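Local coordinates for protein putative alpha-galactosidase/melibiase (Bacteroides fragilis, PDB 4OGZ) that probably hydrolyses terminal, non-reducing alpha-D-galactose residues of alpha-D-galactosides, as a family 27 glycoside hydrolase built on a TIM barrel, at residues V214-Y219 / S248-I253; D208-G213 / A244-I249; P18-N23 / L96-P101; G103-N108 / P318-V323; E117-T122 / K168-Y173. All coordinates share one frame; numbering follows the deposited sequence.

Contact 1: residues V214-Y219 / S248-I253; sequences VDLLKY and SIVFSI
Ser-252 sits in the middle of a parallel strand pair and bonds to the partner strand through both its N and its O. Its N donates to Leu-217 O at 2.7 Å, and its carbonyl O receives Tyr-219 N at 2.8 Å. One residue of the second strand thus bonds to the residues flanking Lys-218, the regular parallel pattern, with Lys-218 beside Ser-252. Serine suits the place because it is small: CB lies 3.5 Å from Leu-217 O, and OG, anti to the backbone N (chi1 156°), lies beside the first methylenes of Lys-218, 3.7 Å from CG, while the extended lysine chain continues past it to a salt bridge with Asp-142. Val-250 repeats the scheme two residues earlier, its N bonded to Asp-215 O and its O taking Leu-217 N in a nearly straight bond (175° at the hydrogen). Its branched side chain meets Leu-216 very closely, CG1 to CD1 at 3.5 Å. Before the strand proper, Ile-249 lays CG1 against Val-214 O at 3.5 Å while CG2 comes to 3.8 Å from Leu-216 N. On the face away from Lys-218 and Ser-252, Phe-251 sends CE1 to within 3.7 Å of Tyr-219 CB, with the Tyr-219 ring meeting the rim of the phenyl group. These strands begin and end a beta-alpha-beta unit of the TIM barrel. Helix 228-244 packs on Leu-217, Tyr-219, Phe-251 and Ile-253, whereas Leu-216 and Val-250 both touch Tyr-138 of strand 138-140, and strand 180-186 lies along the other edge of 216-220.

Contact 2: residues D208-G213 / A244-I249; sequences DFASWG and ATDRSI
Thr-245 meets Ala-210 where the last turn of the helix that carries the alanine closes in a Schellman motif, the C-terminal cap in which Gly-213 takes a positive phi (84°) and its N bonds back to Ala-210 O. Glycine suits that turn because, at these backbone angles, a CB would be jammed against the carbonyl O of the residue before. The threonine brings CB to 3.6 Å from Ala-210 CB, with its methyl CG2 only slightly farther. A small alanine lets the loop after helix 228-244 come this close. The hydroxyl of Thr-245 belongs to its own helix end, bonded to Leu-242 O. Asp-246 touches more lightly, its OD1 lying 3.9 Å from Ala-210 CB. Arg-247 does more of the work. Its CD sits 3.4 Å from Ala-210 O, and a bend at chi3 (90°) lays the guanidinium against Gly-213, whose CA stands 3.5 Å above the centre of the group. Beyond this point Arg-247 is held from outside the two segments, by a salt bridge from NH2 to Asp-215 and a hydrogen bond from NE to Val-214 O, which probably fix the plane of the group. Ile-249 adds a looser apolar touch, its CD1 4.4 Å from Ala-210 CB.

Contact 3: residues P18-N23 / L96-P101; sequences PHVVGN and LLLTPP
Residues Pro-18 to Asn-23 and the irregular chain from Leu-96 to Thr-99 run in nearly opposite directions, 172° apart, yet no direct backbone hydrogen bond joins them. Ordered water takes the place of sheet pairing. One molecule accepts from both Gly-22 N and Leu-98 N, a second joins Gly-22 O to Leu-97 N, and a third donates to Val-20 O and to Thr-99 OG1, at 2.7 Å each. Side chains close the remaining distance. Leu-98 points at the strand and lays CD1 across Gly-22, 3.7 Å from its N; the absence of a side chain on the glycine is what admits the leucine. CD1 also meets Val-20 CG2 at 3.8 Å, the two chains crossing at about a right angle. The other valine branch, CG1, slides past the methyl CG2 of Thr-99. That methyl is anti to the threonine's carbonyl carbon, while OG1 stands between the backbone N and that carbon (chi1 67°), which sends the hydroxyl to the proline, 3.6 Å from Pro-18 CB; OG1 also bonds to Gln-385 as well as to the water. At the far end Leu-96 CD2 rests on Asn-23 CA at 3.7 Å. The contact ties the N-terminal Ig-like domain to the run of chain entering the first barrel strand, 102-105: strand 20-23 pairs on its other edge with strand 82-92, and Leu-97, turned away from it, packs on Tyr-138 of strand 138-140.

Contact 4: residues G103-N108 / P318-V323; sequences GWNSWN and PDMLVV
Chi1 (-65°) and a nearly extended chi2 (157°) of Met-320, with an Asn-105 side chain whose CG stands anti to the backbone N (chi1 175°), bring selenium and amide together. Both lie at the C-terminal ends of TIM-barrel strands, the rim that carries the active site in enzymes of this fold: Asn-105 finishes strand 102-105, and Met-320, present as selenomethionine, follows strand 315-317. The SE atom is 3.3 Å from Asn-105 CG and equally far from OD1, so it stands above the flat amide and not at its border. The amide is fixed beneath it. OD1 takes Trp-107 N at 2.7 Å, a capping bond for the turn leading into the helix, while ND2 donates to Asp-142. Asparagine suits this place because it can accept for the helix and donate to an acid at once. Past selenium, a bend at chi3 turns the methyl CE to Trp-107 CD1 at 4.0 Å, obliquely to the indole, and also near Asn-108 OD1. A flexible, apolar methionine can thus touch two asparagines and a tryptophan in turn. Met-320 itself is steadied by its N, which donates to Asp-319 OD1 from above the carboxylate plane. Asn-108, in the helix that follows, faces the same loop; its ND2 makes a weak bond to Leu-321 O at 3.5 Å and passes 3.2 Å from Met-320 CB.

Contact 5: residues E117-T122 / K168-Y173; sequences ELLLQT and KYVADY
Two neighbouring outer helices of the TIM barrel meet here through Leu-120 and Tyr-173. Helix segments 117-122 and 168-173 point the same way, only 6° apart, as expected when each helix follows its own strand round a beta/alpha barrel. Their axes are 10.1 Å apart, wide enough for one layer of large side chains between them. Leu-120 fills much of that layer. Its CD2 sits over one face of the Tyr-173 ring in a CH-pi contact, 3.8 Å from the centroid and 28° off the ring normal. The methyl is displaced toward the rim, on the side of CG, and its shortest approach is 3.4 Å to Tyr-173 CG. The tyrosine can meet it this way because its CG stands anti to the backbone N (chi1 -172°), which carries the ring across to the other helix. There its hydroxyl bonds to Asp-124, one turn beyond Leu-120, so the aromatic group offers a face to leucine and a polar end to the same helix. The other methyl, CD1, lies near the edge of the Tyr-169 ring, 4.4 Å from CE1. Deeper in, Leu-119 CB touches Val-170 CG1 at 4.1 Å, two aliphatic residues suited to the buried side of the interface. From this inner side the packing runs on toward the barrel, where Leu-119 rests on Ile-141 in the loop after strand 138-140, and Leu-118 and Thr-122 lie against Trp-104 of strand 102-105.

In the fold
Contact 3 comes first along the chain: it closes the all-beta loop of the N-terminal Ig-like domain, returning residues 96-101 to strand 20-23 before the barrel begins. Contact 4 then opens at once and spans nearly the whole barrel, joining the end of its first strand to the loop after strand 315-317. The other three nest inside that span. Contact 5 closes early, between helices 116-128 and 166-176. Contacts 2 and 1 open one after the other, at 208 and 214, and end on the same stretch, sharing Ser-248 and Ile-249. Ser-248 also packs on Asn-23 and Leu-96 of contact 3, linking barrel and Ig-like domain, while Trp-212 touches Ala-171 of contact 5.

Contact 1: residues V214-Y219 / S248-I253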
# COMPACT_ATOMS: atom_id res chain seq x y z
N VAL A 214 13.25 10.08 6.20
CA VAL A 214 12.12 9.81 5.31
C VAL A 214 12.36 8.55 4.47
O VAL A 214 13.46 8.35 3.93
CB VAL A 214 11.85 11.05 4.41
CG1 VAL A 214 10.95 10.72 3.25
CG2 VAL A 214 11.22 12.15 5.25
N ASP A 215 11.31 7.74 4.32
CA ASP A 215 11.37 6.54 3.56
C ASP A 215 10.54 6.56 2.28
O ASP A 215 10.70 5.68 1.40
CB ASP A 215 10.85 5.40 4.44
CG ASP A 215 11.66 5.26 5.70
OD1 ASP A 215 12.92 5.10 5.59
OD2 ASP A 215 11.06 5.32 6.79
N LEU A 216 9.66 7.54 2.15
CA LEU A 216 8.78 7.64 0.99
C LEU A 216 8.40 9.11 0.70
O LEU A 216 8.13 9.87 1.64
CB LEU A 216 7.53 6.82 1.21
CG LEU A 216 6.48 6.85 0.09
CD1 LEU A 216 5.77 5.49 0.03
CD2 LEU A 216 5.44 7.94 0.26
N LEU A 217 8.43 9.49 -0.58
CA LEU A 217 7.96 10.77 -1.03
C LEU A 217 6.83 10.63 -2.04
O LEU A 217 7.00 10.05 -3.10
CB LEU A 217 9.08 11.61 -1.64
CG LEU A 217 8.63 12.96 -2.19
CD1 LEU A 217 8.24 13.91 -1.08
CD2 LEU A 217 9.72 13.59 -3.03
N LYS A 218 5.69 11.23 -1.71
CA LYS A 218 4.60 11.41 -2.63
C LYS A 218 4.85 12.76 -3.25
O LYS A 218 5.08 13.75 -2.55
CB LYS A 218 3.27 11.32 -1.86
CG LYS A 218 2.02 11.52 -2.70
CD LYS A 218 0.77 11.48 -1.84
CE LYS A 218 -0.43 12.01 -2.62
NZ LYS A 218 -1.72 11.95 -1.83
N TYR A 219 4.85 12.82 -4.58
CA TYR A 219 5.23 14.04 -5.30
C TYR A 219 4.08 14.48 -6.21
O TYR A 219 3.80 13.91 -7.26
CB TYR A 219 6.55 13.81 -6.02
CG TYR A 219 7.37 15.06 -6.36
CD1 TYR A 219 7.60 16.04 -5.41
CD2 TYR A 219 7.96 15.21 -7.60
CE1 TYR A 219 8.38 17.13 -5.69
CE2 TYR A 219 8.77 16.30 -7.90
CZ TYR A 219 8.98 17.27 -6.95
OH TYR A 219 9.76 18.36 -7.25
N SER A 248 17.29 4.54 0.75
CA SER A 248 16.28 4.01 -0.16
C SER A 248 14.95 4.75 0.08
O SER A 248 14.24 4.44 1.03
CB SER A 248 16.12 2.50 0.09
OG SER A 248 17.31 1.84 -0.33
N ILE A 249 14.64 5.74 -0.75
CA ILE A 249 13.36 6.47 -0.65
C ILE A 249 12.43 6.10 -1.78
O ILE A 249 12.79 6.19 -2.98
CB ILE A 249 13.56 7.97 -0.62
CG1 ILE A 249 14.46 8.37 0.55
CG2 ILE A 249 12.23 8.68 -0.46
CD1 ILE A 249 14.95 9.80 0.51
N VAL A 250 11.25 5.64 -1.39
CA VAL A 250 10.19 5.32 -2.34
C VAL A 250 9.70 6.60 -2.99
O VAL A 250 9.44 7.63 -2.33
CB VAL A 250 9.02 4.57 -1.65
CG1 VAL A 250 7.82 4.42 -2.57
CG2 VAL A 250 9.48 3.20 -1.16
N PHE A 251 9.53 6.54 -4.30
CA PHE A 251 9.10 7.70 -5.08
C PHE A 251 7.68 7.44 -5.61
O PHE A 251 7.50 6.63 -6.50
CB PHE A 251 10.11 7.94 -6.19
CG PHE A 251 9.92 9.24 -6.94
CD1 PHE A 251 9.33 10.33 -6.36
CD2 PHE A 251 10.44 9.37 -8.20
CE1 PHE A 251 9.24 11.52 -7.04
CE2 PHE A 251 10.36 10.56 -8.90
CZ PHE A 251 9.75 11.64 -8.32
N SER A 252 6.69 8.08 -4.97
CA SER A 252 5.29 7.96 -5.35
C SER A 252 4.97 9.16 -6.21
O SER A 252 5.02 10.32 -5.75
CB SER A 252 4.38 7.88 -4.11
OG SER A 252 3.01 8.30 -4.30
N ILE A 253 4.62 8.88 -7.45
CA ILE A 253 4.33 9.87 -8.45
C ILE A 253 2.83 10.14 -8.45
O ILE A 253 2.02 9.23 -8.44
CB ILE A 253 4.84 9.39 -9.80
CG1 ILE A 253 6.40 9.30 -9.71
CG2 ILE A 253 4.41 10.29 -10.95
CD1 ILE A 253 7.09 9.16 -11.05
O HOH W 1 14.67 4.37 3.95

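Contact 2: residues D208-G213 / A244-I249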
# COMPACT_ATOMS: atom_id res chain seq x y z
N ASP A 208 17.40 17.08 2.74
CA ASP A 208 16.71 17.29 3.99
C ASP A 208 15.89 16.05 4.35
O ASP A 208 15.98 15.54 5.45
CB ASP A 208 15.83 18.55 3.93
CG ASP A 208 16.64 19.84 4.09
OD1 ASP A 208 17.86 19.73 4.30
OD2 ASP A 208 16.04 20.95 4.04
N PHE A 209 15.11 15.55 3.40
CA PHE A 209 14.21 14.40 3.62
C PHE A 209 14.99 13.22 4.12
O PHE A 209 14.64 12.61 5.14
CB PHE A 209 13.43 14.04 2.34
CG PHE A 209 12.44 15.10 1.89
CD1 PHE A 209 11.89 16.02 2.78
CD2 PHE A 209 12.04 15.15 0.55
CE1 PHE A 209 10.97 16.97 2.35
CE2 PHE A 209 11.14 16.09 0.11
CZ PHE A 209 10.60 17.02 1.01
N ALA A 210 16.08 12.91 3.42
CA ALA A 210 16.98 11.87 3.84
C ALA A 210 17.55 12.06 5.25
O ALA A 210 17.53 11.11 6.07
CB ALA A 210 18.13 11.73 2.84
N SER A 211 18.03 13.26 5.56
CA SER A 211 18.52 13.54 6.92
C SER A 211 17.45 13.38 8.02
O SER A 211 17.78 13.03 9.15
CB SER A 211 19.15 14.96 7.00
OG SER A 211 18.15 15.96 7.03
N TRP A 212 16.17 13.60 7.68
CA TRP A 212 15.09 13.36 8.63
C TRP A 212 14.68 11.88 8.72
O TRP A 212 13.86 11.52 9.55
CB TRP A 212 13.83 14.18 8.31
CG TRP A 212 14.04 15.63 8.18
CD1 TRP A 212 15.02 16.39 8.80
CD2 TRP A 212 13.22 16.55 7.48
NE1 TRP A 212 14.87 17.72 8.49
CE2 TRP A 212 13.81 17.83 7.63
CE3 TRP A 212 12.10 16.41 6.66
CZ2 TRP A 212 13.28 18.96 7.02
CZ3 TRP A 212 11.61 17.51 6.06
CH2 TRP A 212 12.17 18.76 6.24
N GLY A 213 15.26 11.00 7.88
CA GLY A 213 14.90 9.58 7.91
C GLY A 213 13.66 9.21 7.13
O GLY A 213 13.06 8.16 7.37
N ALA A 244 20.25 10.21 -5.32
CA ALA A 244 21.56 10.73 -4.89
C ALA A 244 21.69 10.80 -3.35
O ALA A 244 22.77 11.06 -2.84
CB ALA A 244 21.82 12.08 -5.52
N THR A 245 20.61 10.63 -2.59
CA THR A 245 20.73 10.60 -1.14
C THR A 245 21.33 9.26 -0.65
O THR A 245 21.54 8.34 -1.43
CB THR A 245 19.39 10.79 -0.42
OG1 THR A 245 18.60 9.61 -0.56
CG2 THR A 245 18.65 12.05 -0.95
N ASP A 246 21.59 9.18 0.64
CA ASP A 246 22.15 7.96 1.26
C ASP A 246 21.08 6.92 1.70
O ASP A 246 21.38 6.03 2.49
CB ASP A 246 23.08 8.35 2.45
CG ASP A 246 22.34 9.13 3.60
OD1 ASP A 246 21.12 9.38 3.51
OD2 ASP A 246 23.00 9.50 4.60
N ARG A 247 19.85 7.06 1.24
CA ARG A 247 18.72 6.22 1.63
C ARG A 247 17.97 5.64 0.48
O ARG A 247 17.91 6.21 -0.60
CB ARG A 247 17.64 7.01 2.40
CG ARG A 247 18.01 7.46 3.74
CD ARG A 247 16.85 8.23 4.38
NE ARG A 247 15.88 7.43 5.14
CZ ARG A 247 16.16 6.75 6.25
NH1 ARG A 247 17.42 6.67 6.73
NH2 ARG A 247 15.19 6.06 6.86
N SER A 248 17.29 4.54 0.75
CA SER A 248 16.28 4.01 -0.16
C SER A 248 14.95 4.75 0.08
O SER A 248 14.24 4.44 1.03
CB SER A 248 16.12 2.50 0.09
OG SER A 248 17.31 1.84 -0.33
N ILE A 249 14.64 5.74 -0.75
CA ILE A 249 13.36 6.47 -0.65
C ILE A 249 12.43 6.10 -1.78
O ILE A 249 12.79 6.19 -2.98
CB ILE A 249 13.56 7.97 -0.62
CG1 ILE A 249 14.46 8.37 0.55
CG2 ILE A 249 12.23 8.68 -0.46
CD1 ILE A 249 14.95 9.80 0.51

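Contact 3: residues P18-N23 / L96-P101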
# COMPACT_ATOMS: atom_id res chain seq x y z
N PRO A 18 4.87 -9.51 3.79
CA PRO A 18 5.65 -9.95 2.63
C PRO A 18 6.81 -10.89 2.97
O PRO A 18 7.48 -10.71 4.02
CB PRO A 18 6.20 -8.65 2.07
CG PRO A 18 6.26 -7.73 3.25
CD PRO A 18 5.16 -8.11 4.17
N HIS A 19 7.01 -11.88 2.10
CA HIS A 19 8.13 -12.85 2.20
C HIS A 19 9.30 -12.47 1.32
O HIS A 19 10.30 -13.22 1.23
CB HIS A 19 7.64 -14.25 1.86
CG HIS A 19 6.52 -14.73 2.74
ND1 HIS A 19 6.63 -14.76 4.10
CD2 HIS A 19 5.29 -15.21 2.45
CE1 HIS A 19 5.51 -15.22 4.62
NE2 HIS A 19 4.66 -15.47 3.64
N VAL A 20 9.18 -11.32 0.65
CA VAL A 20 10.24 -10.81 -0.20
C VAL A 20 10.26 -9.29 -0.02
O VAL A 20 9.22 -8.64 -0.03
CB VAL A 20 10.05 -11.25 -1.67
CG1 VAL A 20 8.62 -11.16 -2.11
CG2 VAL A 20 10.88 -10.43 -2.62
N VAL A 21 11.46 -8.73 0.17
CA VAL A 21 11.64 -7.32 0.40
C VAL A 21 12.88 -6.85 -0.34
O VAL A 21 13.86 -7.59 -0.46
CB VAL A 21 11.77 -7.00 1.90
CG1 VAL A 21 10.55 -7.49 2.62
CG2 VAL A 21 13.00 -7.63 2.49
N GLY A 22 12.82 -5.66 -0.91
CA GLY A 22 13.94 -5.10 -1.64
C GLY A 22 14.40 -3.81 -0.99
O GLY A 22 13.61 -3.10 -0.33
N ASN A 23 15.69 -3.54 -1.14
CA ASN A 23 16.30 -2.33 -0.65
C ASN A 23 17.51 -2.01 -1.49
O ASN A 23 18.17 -2.95 -1.99
CB ASN A 23 16.69 -2.51 0.83
CG ASN A 23 16.89 -1.19 1.56
OD1 ASN A 23 16.10 -0.29 1.43
ND2 ASN A 23 17.98 -1.09 2.33
N LEU A 96 12.82 -1.13 -5.26
CA LEU A 96 12.06 -1.06 -4.02
C LEU A 96 10.63 -1.58 -4.26
O LEU A 96 10.15 -1.65 -5.38
CB LEU A 96 12.07 0.36 -3.49
CG LEU A 96 13.40 1.06 -3.29
CD1 LEU A 96 13.16 2.43 -2.71
CD2 LEU A 96 14.38 0.26 -2.41
N LEU A 97 9.94 -1.91 -3.17
CA LEU A 97 8.54 -2.34 -3.23
C LEU A 97 8.34 -3.57 -4.12
O LEU A 97 7.59 -3.55 -5.10
CB LEU A 97 7.65 -1.20 -3.71
CG LEU A 97 7.77 0.08 -2.93
CD1 LEU A 97 6.67 1.06 -3.37
CD2 LEU A 97 7.68 -0.20 -1.44
N LEU A 98 8.99 -4.67 -3.74
CA LEU A 98 8.82 -5.92 -4.48
C LEU A 98 7.46 -6.56 -4.22
O LEU A 98 7.08 -7.54 -4.88
CB LEU A 98 9.97 -6.90 -4.15
CG LEU A 98 11.33 -6.39 -4.60
CD1 LEU A 98 12.42 -7.37 -4.22
CD2 LEU A 98 11.37 -6.15 -6.11
N THR A 99 6.74 -6.01 -3.24
CA THR A 99 5.32 -6.18 -3.09
C THR A 99 4.71 -4.79 -2.93
O THR A 99 5.41 -3.84 -2.62
CB THR A 99 5.01 -7.07 -1.87
OG1 THR A 99 5.38 -6.42 -0.64
CG2 THR A 99 5.80 -8.44 -1.98
N PRO A 100 3.39 -4.66 -3.12
CA PRO A 100 2.78 -3.34 -2.95
C PRO A 100 2.91 -2.77 -1.51
O PRO A 100 2.82 -3.51 -0.51
CB PRO A 100 1.34 -3.57 -3.34
CG PRO A 100 1.37 -4.73 -4.29
CD PRO A 100 2.48 -5.62 -3.78
N PRO A 101 3.24 -1.49 -1.42
CA PRO A 101 3.33 -0.86 -0.14
C PRO A 101 2.00 -0.91 0.58
O PRO A 101 0.97 -0.75 -0.06
CB PRO A 101 3.70 0.61 -0.49
CG PRO A 101 3.12 0.83 -1.82
CD PRO A 101 3.21 -0.50 -2.52
O HOH W 2 7.99 -6.23 0.14
O HOH W 3 11.06 -1.99 -0.38
O HOH W 4 10.24 -4.66 -1.01

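Contact 4: residues G103-N108 / P318-V323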
# COMPACT_ATOMS: atom_id res chain seq x y z
N GLY A 103 0.03 0.52 4.27
CA GLY A 103 0.21 1.51 5.28
C GLY A 103 -1.01 2.39 5.54
O GLY A 103 -2.12 1.91 5.49
N TRP A 104 -0.76 3.69 5.77
CA TRP A 104 -1.78 4.70 6.14
C TRP A 104 -1.32 6.05 5.64
O TRP A 104 -0.10 6.31 5.57
CB TRP A 104 -1.98 4.70 7.66
CG TRP A 104 -2.81 5.83 8.27
CD1 TRP A 104 -4.16 5.79 8.58
CD2 TRP A 104 -2.35 7.12 8.67
NE1 TRP A 104 -4.54 6.99 9.14
CE2 TRP A 104 -3.44 7.81 9.22
CE3 TRP A 104 -1.11 7.76 8.60
CZ2 TRP A 104 -3.32 9.09 9.70
CZ3 TRP A 104 -0.99 9.02 9.10
CH2 TRP A 104 -2.09 9.68 9.65
N ASN A 105 -2.26 6.90 5.25
CA ASN A 105 -1.94 8.24 4.81
C ASN A 105 -2.90 9.20 5.55
O ASN A 105 -4.09 8.91 5.73
CB ASN A 105 -1.95 8.33 3.28
CG ASN A 105 -1.74 9.75 2.77
OD1 ASN A 105 -2.58 10.61 3.02
ND2 ASN A 105 -0.66 9.99 2.00
N SER A 106 -2.35 10.34 5.95
CA SER A 106 -3.08 11.35 6.75
C SER A 106 -4.18 12.13 6.00
O SER A 106 -4.99 12.82 6.65
CB SER A 106 -2.07 12.34 7.28
OG SER A 106 -1.56 13.11 6.21
N TRP A 107 -4.24 12.03 4.68
CA TRP A 107 -5.07 12.92 3.88
C TRP A 107 -6.58 12.68 4.01
O TRP A 107 -7.32 13.62 4.30
CB TRP A 107 -4.72 12.88 2.38
CG TRP A 107 -5.56 13.86 1.62
CD1 TRP A 107 -6.54 13.58 0.69
CD2 TRP A 107 -5.57 15.28 1.79
NE1 TRP A 107 -7.13 14.74 0.25
CE2 TRP A 107 -6.56 15.80 0.91
CE3 TRP A 107 -4.83 16.18 2.59
CZ2 TRP A 107 -6.82 17.18 0.81
CZ3 TRP A 107 -5.09 17.55 2.49
CH2 TRP A 107 -6.08 18.04 1.61
N ASN A 108 -7.02 11.44 3.74
CA ASN A 108 -8.47 11.17 3.49
C ASN A 108 -9.40 11.42 4.68
O ASN A 108 -10.59 11.62 4.49
CB ASN A 108 -8.68 9.74 2.94
CG ASN A 108 -8.39 9.62 1.45
OD1 ASN A 108 -8.39 10.62 0.73
ND2 ASN A 108 -8.18 8.38 0.96
N PRO A 318 -4.19 3.22 -7.50
CA PRO A 318 -5.60 3.67 -7.67
C PRO A 318 -6.09 4.54 -6.53
O PRO A 318 -7.30 4.72 -6.38
CB PRO A 318 -6.39 2.35 -7.73
CG PRO A 318 -5.58 1.43 -6.89
CD PRO A 318 -4.14 1.79 -7.14
N ASP A 319 -5.13 5.06 -5.77
CA ASP A 319 -5.30 5.98 -4.68
C ASP A 319 -5.63 5.28 -3.36
O ASP A 319 -5.87 4.07 -3.30
CB ASP A 319 -6.37 7.06 -5.00
CG ASP A 319 -6.09 8.39 -4.31
OD1 ASP A 319 -5.11 8.45 -3.51
OD2 ASP A 319 -6.83 9.38 -4.58
N MSE A 320 -5.66 6.10 -2.31
CA MSE A 320 -5.78 5.65 -0.93
C MSE A 320 -7.12 4.99 -0.66
O MSE A 320 -8.14 5.34 -1.25
CB MSE A 320 -5.50 6.89 -0.05
CG MSE A 320 -4.03 7.40 -0.19
SE MSE A 320 -3.81 9.32 0.29
CE MSE A 320 -4.94 10.27 -1.00
N LEU A 321 -7.11 4.01 0.24
CA LEU A 321 -8.32 3.32 0.68
C LEU A 321 -9.25 4.26 1.43
O LEU A 321 -8.80 5.15 2.15
CB LEU A 321 -8.01 2.16 1.59
CG LEU A 321 -7.16 1.06 0.96
CD1 LEU A 321 -6.69 0.10 2.03
CD2 LEU A 321 -7.98 0.34 -0.10
N VAL A 322 -10.56 4.07 1.20
CA VAL A 322 -11.60 4.85 1.87
C VAL A 322 -12.45 3.97 2.79
O VAL A 322 -13.43 4.44 3.40
CB VAL A 322 -12.48 5.63 0.86
CG1 VAL A 322 -11.66 6.72 0.18
CG2 VAL A 322 -13.14 4.70 -0.16
N VAL A 323 -12.04 2.72 2.93
CA VAL A 323 -12.58 1.76 3.90
C VAL A 323 -12.64 2.42 5.27
O VAL A 323 -11.63 2.95 5.75
CB VAL A 323 -11.68 0.49 4.02
CG1 VAL A 323 -12.19 -0.48 5.07
CG2 VAL A 323 -11.55 -0.22 2.68

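Contact 5: residues E117-T122 / K168-Y173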
# COMPACT_ATOMS: atom_id res chain seq x y z
N GLU A 117 1.33 14.20 17.42
CA GLU A 117 0.49 13.35 18.24
C GLU A 117 -0.30 12.34 17.41
O GLU A 117 -0.44 11.20 17.82
CB GLU A 117 -0.49 14.20 19.09
CG GLU A 117 0.16 14.95 20.27
CD GLU A 117 0.95 16.22 19.90
OE1 GLU A 117 0.72 16.77 18.78
OE2 GLU A 117 1.81 16.65 20.73
N LEU A 118 -0.85 12.78 16.29
CA LEU A 118 -1.64 11.93 15.43
C LEU A 118 -0.75 10.81 14.88
O LEU A 118 -1.14 9.63 14.86
CB LEU A 118 -2.22 12.72 14.25
CG LEU A 118 -2.91 11.88 13.15
CD1 LEU A 118 -4.18 11.18 13.65
CD2 LEU A 118 -3.25 12.72 11.91
N LEU A 119 0.42 11.20 14.41
CA LEU A 119 1.35 10.25 13.79
C LEU A 119 1.82 9.20 14.80
O LEU A 119 1.72 8.02 14.49
CB LEU A 119 2.54 10.96 13.14
CG LEU A 119 2.37 11.51 11.72
CD1 LEU A 119 2.60 10.46 10.66
CD2 LEU A 119 1.01 12.14 11.42
N LEU A 120 2.30 9.60 15.97
CA LEU A 120 2.77 8.63 16.95
C LEU A 120 1.60 7.76 17.41
O LEU A 120 1.73 6.55 17.48
CB LEU A 120 3.44 9.28 18.16
CG LEU A 120 4.52 10.34 17.95
CD1 LEU A 120 5.14 10.69 19.26
CD2 LEU A 120 5.61 9.87 16.99
N GLN A 121 0.43 8.37 17.68
CA GLN A 121 -0.77 7.58 18.06
C GLN A 121 -1.23 6.58 16.98
O GLN A 121 -1.75 5.51 17.30
CB GLN A 121 -1.97 8.49 18.41
CG GLN A 121 -1.91 9.20 19.75
CD GLN A 121 -2.92 10.36 19.85
OE1 GLN A 121 -3.68 10.63 18.93
NE2 GLN A 121 -2.88 11.07 20.95
N THR A 122 -1.02 6.92 15.72
CA THR A 122 -1.39 6.06 14.62
C THR A 122 -0.43 4.86 14.58
O THR A 122 -0.85 3.73 14.43
CB THR A 122 -1.37 6.86 13.30
OG1 THR A 122 -2.51 7.75 13.32
CG2 THR A 122 -1.44 5.94 12.07
N LYS A 168 12.12 14.44 11.90
CA LYS A 168 13.01 13.33 12.28
C LYS A 168 12.55 12.64 13.58
O LYS A 168 12.65 11.42 13.76
CB LYS A 168 14.42 13.81 12.47
CG LYS A 168 15.36 12.62 12.59
CD LYS A 168 16.73 13.04 13.03
CE LYS A 168 17.72 11.93 12.81
NZ LYS A 168 17.30 10.69 13.48
N TYR A 169 12.04 13.44 14.51
CA TYR A 169 11.51 12.85 15.71
C TYR A 169 10.45 11.78 15.43
O TYR A 169 10.43 10.74 16.10
CB TYR A 169 10.91 13.93 16.62
CG TYR A 169 10.66 13.35 17.99
CD1 TYR A 169 9.50 12.68 18.28
CD2 TYR A 169 11.64 13.43 18.99
CE1 TYR A 169 9.27 12.15 19.54
CE2 TYR A 169 11.42 12.90 20.24
CZ TYR A 169 10.24 12.24 20.50
OH TYR A 169 10.05 11.74 21.77
N VAL A 170 9.56 12.07 14.50
CA VAL A 170 8.51 11.16 14.11
C VAL A 170 9.11 9.95 13.37
O VAL A 170 8.78 8.82 13.64
CB VAL A 170 7.55 11.84 13.20
CG1 VAL A 170 6.60 10.84 12.59
CG2 VAL A 170 6.77 12.91 14.02
N ALA A 171 9.99 10.24 12.46
CA ALA A 171 10.69 9.17 11.78
C ALA A 171 11.31 8.21 12.80
O ALA A 171 11.20 7.00 12.67
CB ALA A 171 11.71 9.74 10.85
N ASP A 172 12.03 8.76 13.77
CA ASP A 172 12.75 7.94 14.74
C ASP A 172 11.77 7.04 15.47
O ASP A 172 12.01 5.83 15.68
CB ASP A 172 13.52 8.82 15.71
CG ASP A 172 14.82 9.40 15.09
OD1 ASP A 172 15.18 9.04 13.95
OD2 ASP A 172 15.47 10.24 15.75
N TYR A 173 10.63 7.63 15.88
CA TYR A 173 9.65 6.91 16.63
C TYR A 173 9.07 5.77 15.83
O TYR A 173 8.83 4.67 16.36
CB TYR A 173 8.53 7.88 17.08
CG TYR A 173 7.57 7.30 18.00
CD1 TYR A 173 6.51 6.52 17.53
CD2 TYR A 173 7.65 7.56 19.38
CE1 TYR A 173 5.55 6.03 18.43
CE2 TYR A 173 6.74 7.03 20.26
CZ TYR A 173 5.69 6.28 19.78
OH TYR A 173 4.82 5.74 20.67